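PDB 6GSZ: alpha-L-rhamnosidase from Aspergillus terreus, which probably hydrolyses terminal non-reducing alpha-L-rhamnose residues from alpha-L-rhamnosides, as a calcium-binding glycoside hydrolase. Local coordinates for residues G430-N436 / L798-K804; L442-I446 / V767-H772; L491-L495 / V534-L538; Y716-R720 / V793-L798; V836-A842 / D855-H861. All blocks are in the same frame, centred on the assembly; numbering follows the deposited sequence.

Contact 1: G430-N436 / L798-K804; sequences GYFECSN and LQQASTK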
# COMPACT_ATOMS: atom_id res chain seq x y z
N GLY A 430 -5.92 3.10 11.47
CA GLY A 430 -7.05 2.28 11.90
C GLY A 430 -6.65 1.12 12.78
O GLY A 430 -5.64 0.45 12.50
N TYR A 431 -7.43 0.88 13.83
CA TYR A 431 -7.12 -0.08 14.88
C TYR A 431 -8.39 -0.84 15.23
O TYR A 431 -9.47 -0.25 15.28
CB TYR A 431 -6.57 0.62 16.12
CG TYR A 431 -5.40 1.54 15.90
CD1 TYR A 431 -5.58 2.82 15.40
CD2 TYR A 431 -4.10 1.11 16.13
CE1 TYR A 431 -4.53 3.69 15.20
CE2 TYR A 431 -3.02 1.97 15.91
CZ TYR A 431 -3.24 3.24 15.42
OH TYR A 431 -2.20 4.10 15.22
N PHE A 432 -8.23 -2.11 15.63
CA PHE A 432 -9.36 -2.93 16.01
C PHE A 432 -8.90 -4.02 16.98
O PHE A 432 -7.92 -4.74 16.68
CB PHE A 432 -10.01 -3.55 14.78
CG PHE A 432 -11.07 -4.57 15.12
CD1 PHE A 432 -12.40 -4.20 15.36
CD2 PHE A 432 -10.72 -5.89 15.31
CE1 PHE A 432 -13.35 -5.16 15.71
CE2 PHE A 432 -11.68 -6.83 15.68
CZ PHE A 432 -12.99 -6.47 15.87
N GLU A 433 -9.66 -4.22 18.05
CA GLU A 433 -9.51 -5.42 18.87
C GLU A 433 -10.87 -5.74 19.49
O GLU A 433 -11.75 -4.86 19.57
CB GLU A 433 -8.45 -5.23 19.96
CG GLU A 433 -8.71 -4.10 20.90
CD GLU A 433 -7.58 -3.99 21.91
OE1 GLU A 433 -7.39 -4.93 22.69
OE2 GLU A 433 -6.86 -3.01 21.88
N CYS A 434 -11.02 -6.98 19.95
CA CYS A 434 -12.26 -7.35 20.55
C CYS A 434 -12.02 -8.42 21.60
O CYS A 434 -10.91 -8.83 21.82
CB CYS A 434 -13.29 -7.76 19.51
SG CYS A 434 -12.93 -9.35 18.71
N SER A 435 -13.09 -8.86 22.26
CA SER A 435 -13.00 -9.82 23.34
C SER A 435 -12.61 -11.23 22.88
O SER A 435 -12.19 -12.03 23.71
CB SER A 435 -14.33 -9.86 24.12
OG SER A 435 -15.40 -10.35 23.32
N ASN A 436 -12.81 -11.55 21.60
CA ASN A 436 -12.45 -12.84 21.04
C ASN A 436 -11.00 -12.77 20.57
O ASN A 436 -10.67 -12.08 19.60
CB ASN A 436 -13.37 -13.21 19.88
CG ASN A 436 -13.14 -14.59 19.34
OD1 ASN A 436 -11.99 -14.97 19.06
ND2 ASN A 436 -14.22 -15.31 19.08
N LEU A 798 -19.42 -11.90 21.28
CA LEU A 798 -18.49 -10.87 21.71
C LEU A 798 -19.05 -10.15 22.94
O LEU A 798 -20.26 -9.86 22.99
CB LEU A 798 -18.26 -9.83 20.60
CG LEU A 798 -17.54 -10.31 19.35
CD1 LEU A 798 -17.30 -9.14 18.40
CD2 LEU A 798 -16.24 -10.97 19.69
N GLN A 799 -18.17 -9.86 23.90
CA GLN A 799 -18.52 -9.11 25.08
C GLN A 799 -18.13 -7.63 24.93
O GLN A 799 -18.63 -6.80 25.64
CB GLN A 799 -17.85 -9.74 26.31
CG GLN A 799 -18.36 -11.14 26.65
CD GLN A 799 -17.45 -12.27 26.21
OE1 GLN A 799 -16.24 -12.25 26.42
NE2 GLN A 799 -18.05 -13.29 25.60
N GLN A 800 -17.16 -7.34 24.06
CA GLN A 800 -16.69 -5.97 23.86
C GLN A 800 -15.86 -5.85 22.59
O GLN A 800 -15.32 -6.85 22.10
CB GLN A 800 -15.84 -5.43 25.01
CG GLN A 800 -14.67 -6.26 25.43
CD GLN A 800 -13.94 -5.48 26.50
OE1 GLN A 800 -13.11 -4.60 26.22
NE2 GLN A 800 -14.31 -5.71 27.74
N ALA A 801 -15.77 -4.62 22.06
CA ALA A 801 -14.84 -4.34 20.97
C ALA A 801 -14.47 -2.87 20.98
O ALA A 801 -15.26 -2.01 21.38
CB ALA A 801 -15.43 -4.73 19.65
N SER A 802 -13.24 -2.60 20.54
CA SER A 802 -12.71 -1.25 20.46
C SER A 802 -12.13 -1.04 19.07
O SER A 802 -11.25 -1.78 18.61
CB SER A 802 -11.65 -1.00 21.52
OG SER A 802 -12.19 -1.17 22.83
N THR A 803 -12.56 0.04 18.42
CA THR A 803 -12.17 0.39 17.08
C THR A 803 -11.83 1.87 17.06
O THR A 803 -12.60 2.67 17.55
CB THR A 803 -13.30 0.04 16.09
OG1 THR A 803 -13.76 -1.30 16.32
CG2 THR A 803 -12.86 0.23 14.64
N LYS A 804 -10.74 2.26 16.38
CA LYS A 804 -10.31 3.62 16.27
C LYS A 804 -9.96 3.90 14.81
O LYS A 804 -9.33 3.06 14.16
CB LYS A 804 -9.06 3.88 17.14
CG LYS A 804 -9.20 3.57 18.62
CD LYS A 804 -7.99 3.97 19.43
CE LYS A 804 -8.11 3.51 20.87
NZ LYS A 804 -6.88 3.76 21.66
O HOH W 1 -15.62 -13.00 23.09
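Tyr431 and Lys804 open an antiparallel pairing as a hydrogen-bonded pair, Tyr431 N donating to Lys804 O at 2.9 Å and Lys804 N returning the bond to Tyr431 O. The Tyr431 ring turns its CD1 to Lys804 CB, 4.0 Å away. On the other side of the sheet Phe432 presents a ring edge to its non-hydrogen-bonded partner, CD1 lying 3.3 Å from Thr803 OG1. Glu433 and Ser802 form the next hydrogen-bonded pair, with Ser802 N to Glu433 O at 2.9 Å and nearly straight (173°). Cys434 then sets CB against Ala801 CB at 3.7 Å, while SG reaches Leu798 CD2 at 3.8 Å. Past the strand end, Ser435 N bonds Gln800 O, and its OG, which chi1 of 65° places between the backbone N and the carbonyl carbon, accepts from Gln799 N at 2.9 Å. Strand 430-434, which leads into the catalytic helices, is an outermost strand of the five-stranded C-terminal sheet; beyond its last pair the Ser435 hydroxyl takes the Gln799 amide, so side chain as well as backbone ties the ends together.

Contact 2: L442-I446 / V767-H772; sequences LHENI and VGSWLH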
# COMPACT_ATOMS: atom_id res chain seq x y z
N LEU A 442 -6.82 -12.26 14.05
CA LEU A 442 -7.15 -12.11 12.62
C LEU A 442 -6.86 -10.68 12.14
O LEU A 442 -6.23 -10.49 11.10
CB LEU A 442 -8.60 -12.49 12.35
CG LEU A 442 -9.07 -12.32 10.90
CD1 LEU A 442 -8.23 -13.17 9.94
CD2 LEU A 442 -10.56 -12.61 10.81
N HIS A 443 -7.31 -9.68 12.90
CA HIS A 443 -7.07 -8.30 12.51
C HIS A 443 -5.55 -8.00 12.47
O HIS A 443 -5.08 -7.34 11.57
CB HIS A 443 -7.86 -7.30 13.36
CG HIS A 443 -7.76 -5.94 12.77
ND1 HIS A 443 -6.75 -5.04 13.09
CD2 HIS A 443 -8.54 -5.33 11.84
CE1 HIS A 443 -6.92 -3.93 12.38
NE2 HIS A 443 -8.04 -4.09 11.61
N GLU A 444 -4.81 -8.45 13.49
CA GLU A 444 -3.36 -8.27 13.49
C GLU A 444 -2.74 -8.90 12.23
O GLU A 444 -1.83 -8.32 11.60
CB GLU A 444 -2.82 -8.80 14.82
CG GLU A 444 -1.33 -8.58 14.97
CD GLU A 444 -0.75 -8.79 16.37
OE1 GLU A 444 -1.50 -9.09 17.30
OE2 GLU A 444 0.47 -8.63 16.50
N ASN A 445 -3.25 -10.07 11.84
CA ASN A 445 -2.73 -10.77 10.67
C ASN A 445 -3.03 -10.00 9.38
O ASN A 445 -2.18 -9.97 8.47
CB ASN A 445 -3.30 -12.19 10.54
CG ASN A 445 -2.81 -13.12 11.63
OD1 ASN A 445 -2.03 -12.73 12.53
ND2 ASN A 445 -3.31 -14.35 11.59
N ILE A 446 -4.21 -9.37 9.31
CA ILE A 446 -4.56 -8.53 8.17
C ILE A 446 -3.63 -7.32 8.09
O ILE A 446 -3.07 -6.95 7.02
CB ILE A 446 -6.03 -8.08 8.26
CG1 ILE A 446 -6.95 -9.30 8.15
CG2 ILE A 446 -6.36 -7.03 7.21
CD1 ILE A 446 -8.41 -9.02 8.48
N VAL A 767 -12.03 -9.17 4.66
CA VAL A 767 -12.97 -9.26 5.78
C VAL A 767 -12.71 -8.16 6.82
O VAL A 767 -13.60 -7.84 7.61
CB VAL A 767 -12.96 -10.65 6.44
CG1 VAL A 767 -11.70 -10.90 7.23
CG2 VAL A 767 -14.20 -10.86 7.31
N GLY A 768 -11.53 -7.52 6.82
CA GLY A 768 -11.20 -6.50 7.78
C GLY A 768 -12.22 -5.38 7.80
O GLY A 768 -12.54 -4.82 8.87
N SER A 769 -12.72 -4.99 6.63
CA SER A 769 -13.71 -3.90 6.56
C SER A 769 -14.98 -4.23 7.33
O SER A 769 -15.63 -3.32 7.81
CB SER A 769 -14.04 -3.50 5.14
OG SER A 769 -14.63 -4.55 4.41
N TRP A 770 -15.33 -5.52 7.40
CA TRP A 770 -16.51 -5.91 8.18
C TRP A 770 -16.21 -5.75 9.67
O TRP A 770 -17.07 -5.33 10.47
CB TRP A 770 -16.96 -7.34 7.85
CG TRP A 770 -18.35 -7.66 8.30
CD1 TRP A 770 -19.48 -7.43 7.58
CD2 TRP A 770 -18.73 -8.33 9.51
NE1 TRP A 770 -20.56 -7.85 8.30
CE2 TRP A 770 -20.14 -8.38 9.49
CE3 TRP A 770 -18.05 -8.84 10.62
CZ2 TRP A 770 -20.87 -8.96 10.52
CZ3 TRP A 770 -18.78 -9.41 11.64
CH2 TRP A 770 -20.17 -9.48 11.58
N LEU A 771 -15.00 -6.12 10.10
CA LEU A 771 -14.59 -5.87 11.49
C LEU A 771 -14.69 -4.38 11.82
O LEU A 771 -15.23 -3.98 12.85
CB LEU A 771 -13.17 -6.37 11.73
CG LEU A 771 -12.86 -7.81 11.36
CD1 LEU A 771 -11.41 -8.17 11.71
CD2 LEU A 771 -13.76 -8.85 11.89
N HIS A 772 -14.24 -3.54 10.91
CA HIS A 772 -14.20 -2.11 11.15
C HIS A 772 -15.62 -1.54 11.19
O HIS A 772 -15.91 -0.66 12.04
CB HIS A 772 -13.38 -1.37 10.07
CG HIS A 772 -11.97 -1.85 9.90
ND1 HIS A 772 -11.36 -1.79 8.66
CD2 HIS A 772 -11.08 -2.38 10.76
CE1 HIS A 772 -10.12 -2.26 8.81
NE2 HIS A 772 -9.92 -2.63 10.09
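His443 of helix 442-446 reaches Leu771 and His772 of helix 768-772, the short axes lying 10.8 Å apart at their closest with a crossing angle of -126°. Its CB rests on Leu771 CD1 at 4.0 Å. From there CG stands opposite the backbone N (chi1 -170°), which carries the ring out past Leu771, the two side chains running in opposite senses. CD2 stays beside the same methyl, which sits at the ring's edge, and NE2 at the far end meets His772 NE2 at 2.8 Å in a hydrogen bond whose donor could be either nitrogen. The imidazoles touch rim to rim, neither over the other's face, with their planes 71° apart. One face of the His772 ring lies over Gly768 O, 3.1 Å from its plane, and Phe483 stacks on the same imidazole.

Beside this polar pair, Ile446 CD1 comes down on Gly768 CA at 3.8 Å, where the glycine brings the backbone itself to the surface of the helix. Val767 CG1 meets both Ile446 CD1 and Leu442 CD2, the latter at 4.1 Å. Helices 437-453 and 768-775 lie far apart in the sequence of the helical domain, of six-hairpin glycosidase type, and meet here. With both rings buried, the shared bond requires one NE2 to carry a proton and the other to offer its lone pair, which probably couples the protonation of the two histidines.

Contact 3: L491-L495 / V534-L538; sequences LRAWL and VPWQL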
# COMPACT_ATOMS: atom_id res chain seq x y z
N LEU A 491 -1.72 5.35 -3.36
CA LEU A 491 -2.63 4.90 -4.44
C LEU A 491 -2.79 5.98 -5.51
O LEU A 491 -3.00 5.62 -6.67
CB LEU A 491 -3.97 4.47 -3.85
CG LEU A 491 -3.92 3.18 -3.04
CD1 LEU A 491 -5.24 2.96 -2.35
CD2 LEU A 491 -3.53 1.97 -3.91
N ARG A 492 -2.59 7.26 -5.15
CA ARG A 492 -2.61 8.27 -6.18
C ARG A 492 -1.56 7.96 -7.27
O ARG A 492 -1.83 8.07 -8.49
CB ARG A 492 -2.38 9.66 -5.60
CG ARG A 492 -2.61 10.79 -6.58
CD ARG A 492 -2.31 12.17 -6.02
NE ARG A 492 -2.89 13.18 -6.91
CZ ARG A 492 -3.05 14.45 -6.55
NH1 ARG A 492 -2.45 14.90 -5.44
NH2 ARG A 492 -3.84 15.26 -7.28
N ALA A 493 -0.34 7.67 -6.80
CA ALA A 493 0.78 7.37 -7.69
C ALA A 493 0.49 6.11 -8.53
O ALA A 493 0.68 6.09 -9.77
CB ALA A 493 2.05 7.26 -6.88
N TRP A 494 0.03 5.06 -7.85
CA TRP A 494 -0.25 3.80 -8.54
C TRP A 494 -1.27 4.00 -9.66
O TRP A 494 -1.16 3.45 -10.76
CB TRP A 494 -0.64 2.72 -7.54
CG TRP A 494 -0.82 1.38 -8.14
CD1 TRP A 494 0.17 0.54 -8.58
CD2 TRP A 494 -2.04 0.69 -8.42
NE1 TRP A 494 -0.38 -0.61 -9.08
CE2 TRP A 494 -1.74 -0.54 -9.03
CE3 TRP A 494 -3.40 1.03 -8.23
CZ2 TRP A 494 -2.71 -1.46 -9.43
CZ3 TRP A 494 -4.35 0.13 -8.65
CH2 TRP A 494 -4.03 -1.08 -9.25
N LEU A 495 -2.34 4.76 -9.34
CA LEU A 495 -3.40 4.97 -10.29
C LEU A 495 -2.99 5.85 -11.49
O LEU A 495 -3.56 5.68 -12.58
CB LEU A 495 -4.65 5.51 -9.60
CG LEU A 495 -5.41 4.46 -8.76
CD1 LEU A 495 -6.36 5.13 -7.80
CD2 LEU A 495 -6.15 3.48 -9.66
N VAL A 534 -11.10 1.20 -7.50
CA VAL A 534 -10.10 1.74 -6.59
C VAL A 534 -10.31 3.26 -6.48
O VAL A 534 -10.37 3.78 -5.36
CB VAL A 534 -8.66 1.30 -6.89
CG1 VAL A 534 -7.68 1.90 -5.91
CG2 VAL A 534 -8.59 -0.21 -6.80
N PRO A 535 -10.45 4.03 -7.58
CA PRO A 535 -10.86 5.44 -7.49
C PRO A 535 -12.15 5.69 -6.69
O PRO A 535 -12.18 6.63 -5.87
CB PRO A 535 -10.99 5.88 -8.96
CG PRO A 535 -9.95 5.01 -9.65
CD PRO A 535 -10.13 3.66 -8.98
N TRP A 536 -13.17 4.86 -6.92
CA TRP A 536 -14.43 5.10 -6.21
C TRP A 536 -14.19 4.99 -4.69
O TRP A 536 -14.63 5.84 -3.91
CB TRP A 536 -15.48 4.07 -6.65
CG TRP A 536 -16.80 4.16 -5.94
CD1 TRP A 536 -17.86 4.94 -6.26
CD2 TRP A 536 -17.18 3.41 -4.79
NE1 TRP A 536 -18.89 4.72 -5.40
CE2 TRP A 536 -18.49 3.82 -4.45
CE3 TRP A 536 -16.51 2.51 -3.98
CZ2 TRP A 536 -19.14 3.30 -3.33
CZ3 TRP A 536 -17.14 2.00 -2.87
CH2 TRP A 536 -18.44 2.39 -2.56
N GLN A 537 -13.50 3.93 -4.27
CA GLN A 537 -13.19 3.72 -2.86
C GLN A 537 -12.27 4.82 -2.30
O GLN A 537 -12.33 5.18 -1.10
CB GLN A 537 -12.69 2.32 -2.57
CG GLN A 537 -12.40 2.05 -1.11
CD GLN A 537 -13.65 2.14 -0.24
OE1 GLN A 537 -14.57 1.37 -0.43
NE2 GLN A 537 -13.61 3.04 0.75
N LEU A 538 -11.29 5.25 -3.12
CA LEU A 538 -10.38 6.25 -2.67
C LEU A 538 -11.16 7.53 -2.31
O LEU A 538 -10.80 8.22 -1.35
CB LEU A 538 -9.32 6.49 -3.75
CG LEU A 538 -8.02 7.09 -3.29
CD1 LEU A 538 -7.29 6.20 -2.27
CD2 LEU A 538 -7.15 7.36 -4.50
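Leu495 carries the centre of this buried helix pair. Its CD1 meets Val534 CG1 and Pro535 CG, both at 4.0 Å, and Leu538 CD2 at 4.1 Å, while CD2 lies along the proline ring, 4.0 Å from Pro535 CD. One turn earlier, Leu491 CD1 touches Leu538 CD1 at 3.8 Å. Leu538 therefore straddles the two leucines of the other helix, one methyl to each; its CG lies opposite the backbone N (chi1 -158°), and the branches fork from there. Val534 CG1 reaches Leu491 CD1 more loosely, at 4.4 Å. The meeting surfaces are wholly apolar, leucines obliquely across their partners.

Residues four apart face the partner helix on successive turns: Leu491 and Leu495 are joined through the bond from Leu495 N to Leu491 O, and Val534 and Leu538 stand in the same relation. The short axes run nearly antiparallel, at 156°, and come within 11.3 Å. Helical hairpins of this kind build the (alpha/alpha)6 barrel of six-hairpin glycosidases. Pro535 lacks an amide hydrogen, and helix 530-542 is kinked there.

Further out, Met547 of helix 545-562 packs on Leu538, and Gln551 touches both Leu495 and Pro535. Asn482 of helix 471-484 lies against Leu491. Arg492, pointing away from helix 534-538, forms salt bridges to Glu550 and Glu10.

Contact 4: Y716-R720 / V793-L798; sequences YSMLR and VPGGDL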
# COMPACT_ATOMS: atom_id res chain seq x y z
N TYR A 716 -21.40 -13.60 11.61
CA TYR A 716 -20.66 -13.86 12.84
C TYR A 716 -20.35 -15.36 12.95
O TYR A 716 -19.26 -15.76 13.43
CB TYR A 716 -21.41 -13.35 14.07
CG TYR A 716 -21.10 -11.93 14.50
CD1 TYR A 716 -19.85 -11.53 14.95
CD2 TYR A 716 -22.10 -10.98 14.51
CE1 TYR A 716 -19.61 -10.24 15.39
CE2 TYR A 716 -21.88 -9.68 14.96
CZ TYR A 716 -20.64 -9.30 15.43
OH TYR A 716 -20.42 -8.03 15.89
N SER A 717 -21.33 -16.21 12.60
CA SER A 717 -21.12 -17.66 12.71
C SER A 717 -20.03 -18.10 11.72
O SER A 717 -19.23 -18.96 12.07
CB SER A 717 -22.40 -18.42 12.52
OG SER A 717 -23.30 -18.13 13.59
N MET A 718 -20.02 -17.52 10.50
CA MET A 718 -18.92 -17.79 9.56
C MET A 718 -17.59 -17.32 10.14
O MET A 718 -16.57 -18.05 10.08
CB MET A 718 -19.15 -17.07 8.23
CG MET A 718 -20.42 -17.47 7.53
SD MET A 718 -20.52 -16.84 5.84
CE MET A 718 -19.39 -17.96 5.06
N LEU A 719 -17.57 -16.12 10.70
CA LEU A 719 -16.32 -15.51 11.20
C LEU A 719 -15.73 -16.31 12.35
O LEU A 719 -14.50 -16.38 12.47
CB LEU A 719 -16.60 -14.07 11.60
CG LEU A 719 -15.39 -13.26 12.07
CD1 LEU A 719 -14.36 -13.13 10.95
CD2 LEU A 719 -15.81 -11.89 12.56
N ARG A 720 -16.57 -17.00 13.13
CA ARG A 720 -16.10 -17.76 14.29
C ARG A 720 -15.67 -19.19 13.91
O ARG A 720 -15.10 -19.87 14.78
CB ARG A 720 -17.20 -17.80 15.36
CG ARG A 720 -17.49 -16.44 15.96
CD ARG A 720 -18.65 -16.48 16.92
NE ARG A 720 -18.44 -17.47 17.97
CZ ARG A 720 -19.35 -17.79 18.88
NH1 ARG A 720 -20.62 -17.50 18.66
NH2 ARG A 720 -18.98 -18.37 20.00
N VAL A 793 -23.11 -3.49 15.36
CA VAL A 793 -24.00 -4.64 15.39
C VAL A 793 -23.34 -5.74 16.21
O VAL A 793 -22.51 -6.49 15.70
CB VAL A 793 -24.38 -5.13 13.98
CG1 VAL A 793 -25.41 -6.25 14.05
CG2 VAL A 793 -24.91 -4.00 13.11
N PRO A 794 -23.64 -5.84 17.53
CA PRO A 794 -23.02 -6.87 18.36
C PRO A 794 -23.55 -8.25 17.95
O PRO A 794 -24.63 -8.37 17.39
CB PRO A 794 -23.42 -6.53 19.81
CG PRO A 794 -24.44 -5.43 19.71
CD PRO A 794 -24.59 -5.01 18.27
N GLY A 795 -22.74 -9.26 18.26
CA GLY A 795 -23.07 -10.61 17.96
C GLY A 795 -21.87 -11.49 18.18
O GLY A 795 -20.88 -11.06 18.75
N GLY A 796 -22.00 -12.75 17.78
CA GLY A 796 -20.91 -13.69 17.83
C GLY A 796 -20.39 -13.95 19.23
O GLY A 796 -19.22 -14.31 19.40
N ASP A 797 -21.25 -13.81 20.25
CA ASP A 797 -20.76 -13.98 21.64
C ASP A 797 -19.61 -13.01 22.01
O ASP A 797 -18.92 -13.23 23.03
CB ASP A 797 -20.37 -15.44 21.91
CG ASP A 797 -21.57 -16.38 22.04
OD1 ASP A 797 -22.61 -15.92 22.52
OD2 ASP A 797 -21.44 -17.58 21.68
N LEU A 798 -19.42 -11.90 21.28
CA LEU A 798 -18.49 -10.87 21.71
C LEU A 798 -19.05 -10.15 22.94
O LEU A 798 -20.26 -9.86 22.99
CB LEU A 798 -18.26 -9.83 20.60
CG LEU A 798 -17.54 -10.31 19.35
CD1 LEU A 798 -17.30 -9.14 18.40
CD2 LEU A 798 -16.24 -10.97 19.69
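Tyr716 OH donates to Val793 O at 2.6 Å, the hydroxyl oxygen lying in the plane of that carbonyl and Val793 O at the ring's edge. This bond fixes the far end of a side chain that is laid flat against the loop 793-798. Gly795 CA stands over the ring, 3.7 Å from its centroid and 27° off the normal, a CH-pi contact, and the peptide continues across the same face so that Gly796 N comes within 3.5 Å of Tyr716 CG. Both residues being glycine, no side chain intervenes and the backbone can lie directly on the aromatic ring. Leu798 CD1 also touches the ring, 4.0 Å from Tyr716 CE1.

Arg720, four residues on, reaches the loop's outer end. Its CD lies 3.3 Å from Gly796 O, and the bend at chi3 (56°) turns the guanidinium so that this oxygen stands over one of its faces. NH2 makes a salt bridge to Asp797 OD2 at 3.1 Å, using the oxygen's anti lone pair; OD2 itself sits somewhat out of the guanidinium plane, and the bond from NH1 is weak. Trp770 meets the Tyr716 ring edge-to-face. The glycines belong to a type I' beta turn, Gly795 to Leu798, which leads into strand 800-807 and docks the C-terminal beta domain on helix 712-719 of the catalytic domain.

Contact 5: V836-A842 / D855-H861; sequences VPPNTRA and DVGSGVH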
# COMPACT_ATOMS: atom_id res chain seq x y z
N VAL A 836 -16.27 11.43 18.31
CA VAL A 836 -16.56 12.09 17.03
C VAL A 836 -15.64 13.30 16.94
O VAL A 836 -15.64 14.13 17.84
CB VAL A 836 -18.05 12.46 16.92
CG1 VAL A 836 -18.39 13.26 15.66
CG2 VAL A 836 -18.90 11.21 17.02
N PRO A 837 -14.79 13.41 15.90
CA PRO A 837 -13.82 14.49 15.89
C PRO A 837 -14.39 15.86 15.58
O PRO A 837 -15.46 16.01 14.95
CB PRO A 837 -12.79 14.03 14.82
CG PRO A 837 -13.59 13.11 13.91
CD PRO A 837 -14.66 12.48 14.77
N PRO A 838 -13.64 16.91 16.01
CA PRO A 838 -13.99 18.28 15.68
C PRO A 838 -14.29 18.41 14.18
O PRO A 838 -13.58 17.86 13.34
CB PRO A 838 -12.78 19.10 16.14
CG PRO A 838 -12.16 18.26 17.22
CD PRO A 838 -12.38 16.84 16.77
N ASN A 839 -15.27 19.24 13.85
CA ASN A 839 -15.64 19.61 12.48
C ASN A 839 -16.40 18.51 11.74
O ASN A 839 -16.59 18.63 10.51
CB ASN A 839 -14.42 20.10 11.67
CG ASN A 839 -14.79 21.24 10.74
OD1 ASN A 839 -15.80 21.94 10.98
ND2 ASN A 839 -14.01 21.47 9.69
N THR A 840 -16.79 17.44 12.45
CA THR A 840 -17.59 16.36 11.85
C THR A 840 -18.90 16.20 12.63
O THR A 840 -19.04 16.69 13.76
CB THR A 840 -16.82 15.04 11.80
OG1 THR A 840 -16.72 14.44 13.11
CG2 THR A 840 -15.45 15.21 11.17
N ARG A 841 -19.78 15.39 12.05
CA ARG A 841 -21.02 14.96 12.70
C ARG A 841 -21.21 13.48 12.41
O ARG A 841 -20.63 12.94 11.44
CB ARG A 841 -22.26 15.75 12.28
CG ARG A 841 -22.20 17.24 12.61
CD ARG A 841 -23.48 17.97 12.38
NE ARG A 841 -24.60 17.45 13.19
CZ ARG A 841 -24.80 17.75 14.48
NH1 ARG A 841 -24.00 18.59 15.14
NH2 ARG A 841 -25.86 17.27 15.12
N ALA A 842 -21.95 12.80 13.28
CA ALA A 842 -22.20 11.40 13.11
C ALA A 842 -23.70 11.09 13.30
O ALA A 842 -24.44 11.84 13.95
CB ALA A 842 -21.37 10.61 14.08
N ASP A 855 -28.46 12.04 15.75
CA ASP A 855 -27.47 12.92 15.08
C ASP A 855 -26.65 13.56 16.20
O ASP A 855 -27.22 14.12 17.15
CB ASP A 855 -28.20 13.98 14.23
CG ASP A 855 -27.37 15.03 13.49
OD1 ASP A 855 -26.16 14.79 13.26
OD2 ASP A 855 -27.94 16.12 13.09
N VAL A 856 -25.32 13.54 16.09
CA VAL A 856 -24.47 14.14 17.07
C VAL A 856 -23.36 14.93 16.37
O VAL A 856 -22.96 14.55 15.27
CB VAL A 856 -23.83 13.11 18.01
CG1 VAL A 856 -24.83 12.37 18.82
CG2 VAL A 856 -22.94 12.10 17.30
N GLY A 857 -22.82 15.92 17.11
CA GLY A 857 -21.62 16.62 16.72
C GLY A 857 -20.41 16.08 17.46
O GLY A 857 -20.42 14.97 18.02
N SER A 858 -19.32 16.84 17.39
CA SER A 858 -18.04 16.36 17.93
C SER A 858 -18.12 16.14 19.44
O SER A 858 -19.00 16.70 20.15
CB SER A 858 -16.91 17.33 17.63
OG SER A 858 -17.04 18.56 18.34
N GLY A 859 -17.22 15.29 19.94
CA GLY A 859 -17.04 15.06 21.36
C GLY A 859 -17.10 13.58 21.68
O GLY A 859 -17.02 12.75 20.79
N VAL A 860 -17.21 13.29 22.97
CA VAL A 860 -17.26 11.93 23.46
C VAL A 860 -18.68 11.71 23.97
O VAL A 860 -19.15 12.44 24.86
CB VAL A 860 -16.22 11.66 24.57
CG1 VAL A 860 -16.32 10.24 25.11
CG2 VAL A 860 -14.80 11.94 24.08
N HIS A 861 -19.37 10.76 23.33
CA HIS A 861 -20.75 10.47 23.61
C HIS A 861 -20.88 9.08 24.23
O HIS A 861 -20.33 8.14 23.70
CB HIS A 861 -21.59 10.57 22.33
CG HIS A 861 -21.44 11.86 21.61
ND1 HIS A 861 -22.17 12.99 21.93
CD2 HIS A 861 -20.61 12.22 20.60
CE1 HIS A 861 -21.81 13.98 21.14
NE2 HIS A 861 -20.85 13.53 20.31
O HOH W 2 -19.24 18.88 15.30
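Arg841 and Asp855 meet at the edge of the guanidinium, with the carboxylate turned almost perpendicular to it (87°). The arginine chain bends at chi3 (60°), which folds the group back over the neighbouring strand: NE faces Asp855 OD1 at 3.1 Å, a salt bridge whose hydrogen bond is weak, and one guanidinium face lies on the peptide between Val856 and Gly857, NH1 being 3.5 Å from Gly857 CA. Asp855 extends to meet it, CG opposite the backbone N (chi1 178°).

Ala842 and Val856 form a hydrogen-bonded antiparallel pair in the beta hairpin of strands 841-845 and 853-856. Val836 and Gly859 pair likewise in the other sheet of the C-terminal domain, so both segments pass from one sheet to the other here. The first does so through a type II turn, where Pro837 O accepts from both the amide and the hydroxyl of Thr840, the latter at 2.7 Å.

Between the sheets, Val836 has CG1 anti to its N, reaching Gly857 O at 3.6 Å, and CG2 beside that N, 4.1 Å from Val856 CG2. His861 NE2 donates to Gly857 O at 2.7 Å, its ring carrying Val856 CB over one face. Ser858 OG bonds Val33 and Trp36 of the N-terminal region.

Overall arrangement
Contacts 1, 2 and 4 form one continuous region where the catalytic helices meet the C-terminal beta domain. Contacts 1 and 2, centres 10 Å apart, touch through Phe432, whose CB lies 3.7 Å from His443 CD2; contacts 1 and 4 share Leu798. Contact 4 reaches contact 2 through Leu719, its CD2 3.7 Å from Leu771 CD2. Contact 5 stands about 20 Å from contact 1 between centres, yet both reach the sheet running from strand 430-434 to strand 859-868. Contacts 2 and 3 both lie in the helical domain, centres about 21 Å and nearest atoms about 7 Å apart; the pocket of that domain, which includes Asp460, Trp470 and Glu740, holds a bound beta-D-glucopyranose.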